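Local structure of NADPH-flavin oxidoreductase (Vibrio harveyi, 1BKJ) at residues N148-F153 / K235-R240. The protein catalyses the NADPH-dependent reduction of FMN to FMNH2, which it supplies to luciferase for bioluminescence. Sequence-based numbering, arbitrary orientation.
Sequences NSAVLF and KGLAKR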
loop_
_atom_site.group_PDB
_atom_site.type_symbol
_atom_site.label_atom_id
_atom_site.label_comp_id
_atom_site.label_asym_id
_atom_site.label_seq_id
_atom_site.Cartn_x
_atom_site.Cartn_y
_atom_site.Cartn_z
ATOM N N ASN A 148 3.791 2.095 -19.782
ATOM C CA ASN A 148 4.142 2.702 -18.476
ATOM C C ASN A 148 3.014 2.618 -17.441
ATOM O O ASN A 148 3.013 3.313 -16.429
ATOM C CB ASN A 148 4.632 4.155 -18.634
ATOM C CG ASN A 148 5.862 4.278 -19.516
ATOM O OD1 ASN A 148 6.686 3.373 -19.584
ATOM N ND2 ASN A 148 5.977 5.403 -20.216
ATOM N N SER A 149 2.118 1.667 -17.671
ATOM C CA SER A 149 0.953 1.442 -16.827
ATOM C C SER A 149 0.754 -0.058 -16.654
ATOM O O SER A 149 0.970 -0.812 -17.594
ATOM C CB SER A 149 -0.275 2.049 -17.524
ATOM O OG SER A 149 -1.396 2.109 -16.672
ATOM N N ALA A 150 0.309 -0.482 -15.470
ATOM C CA ALA A 150 0.067 -1.906 -15.180
ATOM C C ALA A 150 -1.026 -2.091 -14.139
ATOM O O ALA A 150 -1.196 -1.239 -13.281
ATOM C CB ALA A 150 1.339 -2.579 -14.696
ATOM N N VAL A 151 -1.759 -3.203 -14.219
ATOM C CA VAL A 151 -2.828 -3.509 -13.261
ATOM C C VAL A 151 -2.227 -4.151 -12.011
ATOM O O VAL A 151 -1.275 -4.927 -12.113
ATOM C CB VAL A 151 -3.965 -4.421 -13.894
ATOM C CG1 VAL A 151 -3.407 -5.704 -14.472
ATOM C CG2 VAL A 151 -5.042 -4.765 -12.851
ATOM N N LEU A 152 -2.738 -3.763 -10.843
ATOM C CA LEU A 152 -2.292 -4.312 -9.574
ATOM C C LEU A 152 -3.381 -5.108 -8.871
ATOM O O LEU A 152 -3.162 -6.254 -8.504
ATOM C CB LEU A 152 -1.754 -3.223 -8.657
ATOM C CG LEU A 152 -0.384 -2.634 -8.989
ATOM C CD1 LEU A 152 -0.046 -1.669 -7.895
ATOM C CD2 LEU A 152 0.710 -3.709 -9.098
ATOM N N PHE A 153 -4.533 -4.490 -8.626
ATOM C CA PHE A 153 -5.639 -5.182 -7.974
ATOM C C PHE A 153 -6.941 -4.438 -8.205
ATOM O O PHE A 153 -6.938 -3.284 -8.614
ATOM C CB PHE A 153 -5.389 -5.369 -6.451
ATOM C CG PHE A 153 -5.078 -4.091 -5.705
ATOM C CD1 PHE A 153 -6.114 -3.271 -5.211
ATOM C CD2 PHE A 153 -3.746 -3.673 -5.523
ATOM C CE1 PHE A 153 -5.837 -2.057 -4.561
ATOM C CE2 PHE A 153 -3.448 -2.448 -4.874
ATOM C CZ PHE A 153 -4.498 -1.638 -4.391
ATOM N N LYS A 235 5.066 -3.860 -20.354
ATOM C CA LYS A 235 4.467 -2.534 -20.209
ATOM C C LYS A 235 5.553 -1.475 -19.974
ATOM O O LYS A 235 5.262 -0.293 -19.801
ATOM C CB LYS A 235 3.421 -2.510 -19.080
ATOM C CG LYS A 235 2.238 -3.516 -19.210
ATOM C CD LYS A 235 1.513 -3.548 -20.583
ATOM C CE LYS A 235 0.869 -2.223 -21.038
ATOM N NZ LYS A 235 -0.003 -1.614 -20.011
ATOM N N GLY A 236 6.807 -1.930 -19.987
ATOM C CA GLY A 236 7.951 -1.055 -19.810
ATOM C C GLY A 236 8.326 -0.761 -18.379
ATOM O O GLY A 236 9.040 0.209 -18.120
ATOM N N LEU A 237 7.856 -1.588 -17.450
ATOM C CA LEU A 237 8.135 -1.396 -16.029
ATOM C C LEU A 237 9.112 -2.429 -15.473
ATOM O O LEU A 237 9.254 -3.513 -16.037
ATOM C CB LEU A 237 6.820 -1.447 -15.241
ATOM C CG LEU A 237 5.758 -0.398 -15.597
ATOM C CD1 LEU A 237 4.453 -0.724 -14.931
ATOM C CD2 LEU A 237 6.240 0.991 -15.189
ATOM N N ALA A 238 9.810 -2.063 -14.397
ATOM C CA ALA A 238 10.764 -2.930 -13.682
ATOM C C ALA A 238 11.752 -3.739 -14.536
ATOM O O ALA A 238 11.882 -4.965 -14.388
ATOM C CB ALA A 238 9.997 -3.851 -12.704
ATOM N N LYS A 239 12.430 -3.040 -15.442
ATOM C CA LYS A 239 13.397 -3.664 -16.343
ATOM C C LYS A 239 14.816 -3.654 -15.788
ATOM O O LYS A 239 15.684 -4.373 -16.284
ATOM C CB LYS A 239 13.349 -2.992 -17.716
ATOM C CG LYS A 239 12.021 -3.214 -18.445
ATOM C CD LYS A 239 11.918 -2.457 -19.758
ATOM C CE LYS A 239 12.611 -3.177 -20.898
ATOM N NZ LYS A 239 12.531 -2.374 -22.159
ATOM N N ARG A 240 15.036 -2.822 -14.771
ATOM C CA ARG A 240 16.336 -2.672 -14.105
ATOM C C ARG A 240 16.134 -2.079 -12.716
ATOM O O ARG A 240 14.978 -1.810 -12.345
ATOM C CB ARG A 240 17.297 -1.784 -14.933
ATOM C CG ARG A 240 16.735 -0.441 -15.316
ATOM C CD ARG A 240 17.635 0.310 -16.263
ATOM N NE ARG A 240 16.861 1.357 -16.925
ATOM C CZ ARG A 240 17.359 2.489 -17.420
ATOM N NH1 ARG A 240 18.663 2.755 -17.335
ATOM N NH2 ARG A 240 16.540 3.381 -17.976
ATOM O OXT ARG A 240 17.130 -1.901 -11.997
HETATM O O HOH W 1 9.277 2.432 -19.725
#
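The carboxamide of N148 and the peptide carbonyl of G236 are joined by one water, 2.8 Å from N148 OD1 and 2.8 Å from G236 O, donating a hydrogen to each; Y83, Q84, A87 and A95 also touch the N148 side chain. A second planar group, the S149 carbonyl, is approached obliquely by K235: NZ lies 2.7 Å from S149 O, with a C=O...N angle of 143° and a 35° tilt from the carbonyl plane. Bends at chi2, chi3 and chi4 curl the lysine chain around this oxygen, and CB also passes 3.3 Å from S149 O. NZ also forms a salt bridge with D140 and a hydrogen bond to P146 O, so three partners surround the ammonium. In the backbone, N148 N donates to K235 O over 2.8 Å with an N-H...O angle of 159°. G236 adopts the left-handed conformation that closes helix 228-234 in a Schellman motif. The chain leaving it runs beside the start of strand 149-158, an inner strand of the antiparallel sheet in this nitroreductase-family fold. Beyond the polar bonds, L237 directs CD1 onto A150 CB at 3.6 Å; Y231 and L232 also touch A150, while T101 of helix 98-121 packs against L237.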